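Local structure of glutaredoxin (Methanosarcina mazei, 3NZN) at residues K95-R98 and E99-F103; K40-D44 and L45-F49. The protein probably acts as a small thiol-disulfide oxidoreductase of the thioredoxin superfamily, using a Cys-x-x-Cys pair at the start of a helix to reduce disulfides. All coordinates share one frame; numbering follows the deposited sequence.

Interaction 1 of 2, residues K95-R98 and E99-F103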
ATOM      1  N   LYS A  95       2.584   7.059  26.627  1.00 10.37           N
ATOM      2  CA  LYS A  95       2.070   8.074  27.523  1.00 10.68           C
ATOM      3  C   LYS A  95       0.951   8.921  26.853  1.00 10.70           C
ATOM      4  O   LYS A  95      -0.091   9.197  27.427  1.00 11.07           O
ATOM      5  CB  LYS A  95       3.193   8.941  28.033  1.00 12.36           C
ATOM      6  CG  LYS A  95       2.707  10.030  29.002  1.00 15.36           C
ATOM      7  CD  LYS A  95       3.888  10.848  29.576  1.00 18.49           C
ATOM      8  CE  LYS A  95       3.529  11.911  30.517  1.00 23.17           C
ATOM      9  NZ  LYS A  95       4.870  12.537  30.942  1.00 33.51           N
ATOM     10  N   GLU A  96       1.190   9.307  25.607  1.00 10.87           N
ATOM     11  CA  GLU A  96       0.220  10.106  24.917  1.00 10.89           C
ATOM     12  C   GLU A  96      -1.091   9.396  24.723  1.00  9.58           C
ATOM     13  O   GLU A  96      -2.164   9.991  24.851  1.00 10.61           O
ATOM     14  CB  GLU A  96       0.805  10.609  23.569  1.00 12.09           C
ATOM     15  CG  GLU A  96      -0.086  11.596  22.899  1.00 15.14           C
ATOM     16  CD  GLU A  96       0.482  12.106  21.571  1.00 18.77           C
ATOM     17  OE1 GLU A  96       1.627  11.817  21.239  1.00 24.03           O
ATOM     18  OE2 GLU A  96      -0.226  12.805  20.855  1.00 21.59           O
ATOM     19  N   ILE A  97      -1.045   8.113  24.387  1.00  9.70           N
ATOM     20  CA  ILE A  97      -2.235   7.348  24.205  1.00  9.53           C
ATOM     21  C   ILE A  97      -3.008   7.250  25.516  1.00  9.50           C
ATOM     22  O   ILE A  97      -4.195   7.535  25.566  1.00  9.43           O
ATOM     23  CB  ILE A  97      -1.946   5.947  23.659  1.00  9.37           C
ATOM     24  CG1 ILE A  97      -1.453   6.063  22.190  1.00 11.01           C
ATOM     25  CG2 ILE A  97      -3.120   5.078  23.713  1.00 10.80           C
ATOM     26  CD1 ILE A  97      -0.777   4.757  21.663  1.00 12.23           C
ATOM     27  N   ARG A  98      -2.320   6.817  26.613  1.00  8.73           N
ATOM     28  CA  ARG A  98      -3.031   6.669  27.883  1.00  8.74           C
ATOM     29  C   ARG A  98      -3.576   7.988  28.385  1.00  9.03           C
ATOM     30  O   ARG A  98      -4.724   8.035  28.871  1.00  9.17           O
ATOM     31  CB  ARG A  98      -2.238   5.909  28.895  1.00  8.63           C
ATOM     32  CG  ARG A  98      -0.981   6.568  29.448  1.00  9.46           C
ATOM     33  CD  ARG A  98      -1.283   7.394  30.728  1.00  9.88           C
ATOM     34  NE  ARG A  98      -0.053   7.837  31.267  1.00 10.55           N
ATOM     35  CZ  ARG A  98       0.073   8.604  32.327  1.00 12.92           C
ATOM     36  NH1 ARG A  98      -0.965   9.131  32.875  1.00 13.04           N
ATOM     37  NH2 ARG A  98       1.294   8.903  32.761  1.00 15.55           N
ATOM     38  N   GLU A  99      -2.862   9.051  28.239  1.00  9.17           N
ATOM     39  CA  GLU A  99      -3.365  10.344  28.734  1.00  9.00           C
ATOM     40  C   GLU A  99      -4.557  10.796  27.929  1.00  9.68           C
ATOM     41  O   GLU A  99      -5.561  11.291  28.428  1.00 10.07           O
ATOM     42  CB  GLU A  99      -2.288  11.359  28.747  1.00 11.05           C
ATOM     43  CG  GLU A  99      -1.224  11.132  29.795  1.00 11.60           C
ATOM     44  CD  GLU A  99      -0.250  12.199  30.037  1.00 17.33           C
ATOM     45  OE1 GLU A  99      -0.134  13.094  29.220  1.00 21.64           O
ATOM     46  OE2 GLU A  99       0.425  12.141  31.124  1.00 23.00           O
ATOM     47  N   SER A 100      -4.479  10.635  26.577  1.00  9.56           N
ATOM     48  CA  SER A 100      -5.561  11.078  25.754  1.00  9.28           C
ATOM     49  C   SER A 100      -6.814  10.342  26.042  1.00  9.51           C
ATOM     50  O   SER A 100      -7.897  10.925  25.920  1.00 10.12           O
ATOM     51  CB  SER A 100      -5.190  10.852  24.248  1.00 10.03           C
ATOM     52  OG  SER A 100      -4.136  11.684  23.852  1.00 12.08           O
ATOM     53  N   LEU A 101      -6.726   9.095  26.477  1.00  8.84           N
ATOM     54  CA  LEU A 101      -7.855   8.276  26.808  1.00  9.23           C
ATOM     55  C   LEU A 101      -8.389   8.440  28.285  1.00  8.55           C
ATOM     56  O   LEU A 101      -9.314   7.763  28.655  1.00 10.28           O
ATOM     57  CB  LEU A 101      -7.519   6.834  26.559  1.00  8.58           C
ATOM     58  CG  LEU A 101      -7.400   6.472  25.072  1.00  9.84           C
ATOM     59  CD1 LEU A 101      -6.759   5.045  24.920  1.00 12.02           C
ATOM     60  CD2 LEU A 101      -8.771   6.496  24.413  1.00 12.33           C
ATOM     61  N   GLY A 102      -7.763   9.362  28.992  1.00  9.11           N
ATOM     62  CA  GLY A 102      -8.280   9.713  30.333  1.00 10.22           C
ATOM     63  C   GLY A 102      -7.622   9.003  31.456  1.00  9.72           C
ATOM     64  O   GLY A 102      -8.224   9.001  32.576  1.00 10.77           O
ATOM     65  N   PHE A 103      -6.440   8.485  31.294  1.00  9.68           N
ATOM     66  CA  PHE A 103      -5.658   7.869  32.353  1.00  9.77           C
ATOM     67  C   PHE A 103      -4.561   8.770  32.856  1.00 12.25           C
ATOM     68  O   PHE A 103      -3.865   9.404  32.101  1.00 15.42           O
ATOM     69  CB  PHE A 103      -5.115   6.542  31.932  1.00  9.98           C
ATOM     70  CG  PHE A 103      -6.152   5.530  31.595  1.00  9.65           C
ATOM     71  CD1 PHE A 103      -6.680   4.640  32.531  1.00  9.88           C
ATOM     72  CD2 PHE A 103      -6.667   5.505  30.270  1.00 11.23           C
ATOM     73  CE1 PHE A 103      -7.626   3.708  32.191  1.00 10.47           C
ATOM     74  CE2 PHE A 103      -7.660   4.584  29.961  1.00 11.92           C
ATOM     75  CZ  PHE A 103      -8.144   3.679  30.917  1.00 11.39           C
TER
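A Schellman motif ends helix 94-100: Phe103 N donates to Arg98 O (3.0 Å, 157° at the hydrogen), Gly102 N bonds to Glu99 O at 3.0 Å, and Gly102 has a positive phi of 96°, where a side chain would jam against the preceding carbonyl oxygen. A side-chain bond is added across the turn, Arg98 NH1 to Phe103 O over 3.0 Å. This acceptor lies in the guanidinium plane, yet the nitrogen stands above the carbonyl plane of Phe103, away from the lone-pair directions. Arg98 gets there with CG set between its backbone N and carbonyl carbon (chi1 68°) and a further bend at chi2. Glu99 OE2 stands over one guanidinium face, toward the rim, with the carboxylate nearly perpendicular; at 3.7 Å from Arg98 NH2 this is a long salt bridge with no N-H pointing at the oxygen. One turn back, Glu96 O is gripped from opposite faces of its plane by Ser100 N at 3.0 Å and Ser100 OG at 2.8 Å. The Glu96 carboxylate is engaged by Lys93 and Lys87. On the buried side Ile97 CG2 lies alongside Leu101 CD1 (3.8 Å), and both residues pack on helix 33-45, while Ile97 and Ser100 also touch Ile89 of strand 87-90.

Interaction 2 of 2, residues K40-D44 and L45-F49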
ATOM      1  N   LYS A  40      -2.159  -3.951  22.106  1.00 10.58           N
ATOM      2  CA  LYS A  40      -1.978  -4.487  23.462  1.00 10.71           C
ATOM      3  C   LYS A  40      -2.189  -3.402  24.529  1.00  9.63           C
ATOM      4  O   LYS A  40      -2.772  -3.700  25.576  1.00 10.86           O
ATOM      5  CB  LYS A  40      -0.635  -5.105  23.571  1.00 12.31           C
ATOM      6  CG  LYS A  40      -0.428  -6.440  22.999  1.00 19.13           C
ATOM      7  CD  LYS A  40       1.060  -6.836  22.964  1.00 25.28           C
ATOM      8  CE  LYS A  40       1.219  -8.209  22.289  1.00 29.47           C
ATOM      9  NZ  LYS A  40       0.699  -8.400  20.891  1.00 34.79           N
ATOM     10  N   LEU A  41      -1.708  -2.197  24.291  1.00  9.93           N
ATOM     11  CA  LEU A  41      -1.926  -1.084  25.241  1.00  9.73           C
ATOM     12  C   LEU A  41      -3.387  -0.831  25.348  1.00  9.82           C
ATOM     13  O   LEU A  41      -3.914  -0.697  26.516  1.00 10.12           O
ATOM     14  CB  LEU A  41      -1.118   0.130  24.836  1.00 10.12           C
ATOM     15  CG  LEU A  41      -1.398   1.402  25.703  1.00 10.22           C
ATOM     16  CD1 LEU A  41      -0.970   1.210  27.116  1.00 11.84           C
ATOM     17  CD2 LEU A  41      -0.669   2.540  25.081  1.00 12.14           C
ATOM     18  N   LEU A  42      -4.144  -0.681  24.249  1.00  9.25           N
ATOM     19  CA  LEU A  42      -5.559  -0.430  24.297  1.00  8.86           C
ATOM     20  C   LEU A  42      -6.289  -1.549  25.019  1.00  9.74           C
ATOM     21  O   LEU A  42      -7.188  -1.246  25.837  1.00 10.43           O
ATOM     22  CB  LEU A  42      -6.090  -0.197  22.887  1.00  9.64           C
ATOM     23  CG  LEU A  42      -5.534   1.004  22.164  1.00  9.80           C
ATOM     24  CD1 LEU A  42      -5.921   1.073  20.662  1.00 11.21           C
ATOM     25  CD2 LEU A  42      -5.943   2.365  22.769  1.00 11.13           C
ATOM     26  N   THR A  43      -5.881  -2.781  24.799  1.00  9.46           N
ATOM     27  CA  THR A  43      -6.478  -3.899  25.471  1.00 10.59           C
ATOM     28  C   THR A  43      -6.204  -3.773  27.015  1.00 10.16           C
ATOM     29  O   THR A  43      -7.078  -3.962  27.836  1.00 10.63           O
ATOM     30  CB  THR A  43      -5.876  -5.186  24.927  1.00 10.73           C
ATOM     31  OG1 THR A  43      -6.197  -5.288  23.527  1.00 12.79           O
ATOM     32  CG2 THR A  43      -6.339  -6.394  25.613  1.00 14.11           C
ATOM     33  N   ASP A  44      -4.968  -3.464  27.356  1.00  9.85           N
ATOM     34  CA  ASP A  44      -4.575  -3.442  28.766  1.00 10.05           C
ATOM     35  C   ASP A  44      -5.175  -2.283  29.505  1.00  9.74           C
ATOM     36  O   ASP A  44      -5.282  -2.364  30.758  1.00 11.11           O
ATOM     37  CB  ASP A  44      -3.012  -3.341  28.834  1.00 11.28           C
ATOM     38  CG  ASP A  44      -2.299  -4.645  28.432  1.00 11.85           C
ATOM     39  OD1 ASP A  44      -3.031  -5.669  28.249  1.00 13.66           O
ATOM     40  OD2 ASP A  44      -1.070  -4.615  28.333  1.00 14.80           O
ATOM     41  N   LEU A  45      -5.592  -1.211  28.839  1.00  9.59           N
ATOM     42  CA  LEU A  45      -6.301  -0.056  29.461  1.00  9.60           C
ATOM     43  C   LEU A  45      -7.738  -0.380  29.667  1.00  9.30           C
ATOM     44  O   LEU A  45      -8.451   0.339  30.382  1.00 10.68           O
ATOM     45  CB  LEU A  45      -6.092   1.199  28.665  1.00  9.88           C
ATOM     46  CG  LEU A  45      -4.735   1.751  28.559  1.00 10.08           C
ATOM     47  CD1 LEU A  45      -4.648   2.942  27.588  1.00 11.28           C
ATOM     48  CD2 LEU A  45      -4.177   2.223  29.892  1.00 11.36           C
ATOM     49  N   GLY A  46      -8.283  -1.436  28.999  1.00  9.76           N
ATOM     50  CA  GLY A  46      -9.709  -1.814  29.248  1.00  9.99           C
ATOM     51  C   GLY A  46     -10.716  -0.969  28.521  1.00  8.99           C
ATOM     52  O   GLY A  46     -11.887  -1.041  28.841  1.00 10.48           O
ATOM     53  N   VAL A  47     -10.251  -0.151  27.569  1.00  9.44           N
ATOM     54  CA  VAL A  47     -11.133   0.778  26.832  1.00  9.82           C
ATOM     55  C   VAL A  47     -11.824   0.054  25.609  1.00  9.53           C
ATOM     56  O   VAL A  47     -11.243  -0.884  25.062  1.00 10.95           O
ATOM     57  CB  VAL A  47     -10.428   2.010  26.409  1.00 10.25           C
ATOM     58  CG1 VAL A  47      -9.836   2.781  27.590  1.00 11.73           C
ATOM     59  CG2 VAL A  47      -9.334   1.776  25.325  1.00 11.89           C
ATOM     60  N   ASP A  48     -12.950   0.519  25.272  1.00  9.62           N
ATOM     61  CA  ASP A  48     -13.589   0.106  24.000  1.00  9.12           C
ATOM     62  C   ASP A  48     -12.744   0.754  22.900  1.00  8.92           C
ATOM     63  O   ASP A  48     -12.363   1.883  22.884  1.00  9.93           O
ATOM     64  CB  ASP A  48     -14.980   0.602  23.929  1.00  9.79           C
ATOM     65  CG  ASP A  48     -15.936  -0.021  24.848  1.00 10.73           C
ATOM     66  OD1 ASP A  48     -15.604  -0.968  25.515  1.00 12.12           O
ATOM     67  OD2 ASP A  48     -17.070   0.577  24.970  1.00 13.64           O
ATOM     68  N   PHE A  49     -12.481  -0.073  21.833  1.00  9.39           N
ATOM     69  CA  PHE A  49     -11.773   0.435  20.635  1.00  9.41           C
ATOM     70  C   PHE A  49     -12.030  -0.550  19.486  1.00  9.11           C
ATOM     71  O   PHE A  49     -12.313  -1.660  19.671  1.00  9.78           O
ATOM     72  CB  PHE A  49     -10.259   0.577  20.881  1.00  9.54           C
ATOM     73  CG  PHE A  49      -9.525  -0.688  21.031  1.00  9.70           C
ATOM     74  CD1 PHE A  49      -8.729  -1.170  19.933  1.00 10.85           C
ATOM     75  CD2 PHE A  49      -9.495  -1.447  22.154  1.00  9.97           C
ATOM     76  CE1 PHE A  49      -8.005  -2.308  20.048  1.00 12.57           C
ATOM     77  CE2 PHE A  49      -8.796  -2.581  22.298  1.00 11.82           C
ATOM     78  CZ  PHE A  49      -8.013  -3.055  21.204  1.00 12.33           C
TER
HETATM   79  O   HOH W   1      -9.595  -2.763  25.948  1.00 14.17           O
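Leu42 sits squarely over the Phe49 ring, and this is the tight half of the contact. Its CB lies 3.6 Å from the ring centroid and only 10° off the normal, a CH-pi contact, while Leu42 CD1 is 3.7 Å from Phe49 CD1. Phe49 is turned under the helix by chi1 of 69°, which sets CG between its backbone N and carbonyl carbon. At the ring edge stands Thr43 OG1, 3.7 Å from Phe49 CZ; that hydroxyl is hydrogen-bonded to Lys39 O. Cutting the Phe49 side chain back to an alanine is likely to leave a gap beneath Leu42 CB and CD1 and remove the ring face they rest on. A water at the ring's edge is hydrogen-bonded to Leu42 O (2.8 Å) and Val47 O (2.7 Å), bridging the last helical turn to the loop.

Leu41 and Leu45 meet more loosely, CG to CD1 at 4.1 Å, and face helix 94-100. The solvent side lies at Thr43 and Asp44, whose carboxylate leads away from the following residues. Gly46 N bonds to Thr43 O at 3.0 Å and weakly to Leu42 O, whereas Val47 N stays 3.7 Å from Leu42 O, which the water also binds. With phi of 80° at Gly46, these bonds back into the last turn mark a Schellman motif, here closing helix 33-45 before strand 49-53 in the thioredoxin-type fold of glutaredoxins.

How the interactions relate
From the N terminus, interaction 2 comes first: it ends helix 33-45, whose start carries the Cys32-Cys35 disulfide, and turns the chain into strand 49-53. After that strand, helix 59-72 and strands 77-83 and 87-90, the chain reaches helix 94-100, which interaction 1 ends at the C terminus. The two are therefore in series, neither nested nor crossed, and each is a local helix-ending turn. The centres of interactions 1 and 2 are about 11 Å apart, and their side chains touch. Ile97 CG2 to Leu41 CD2 (3.8 Å) joins the two helices, and Leu101, just past the end of helix 94-100, packs its CD1 on Leu42 CD2 at 3.5 Å. Phe103 CE2 approaches Val47 CG1 at 3.7 Å, bringing the chain end against the loop before strand 49-53.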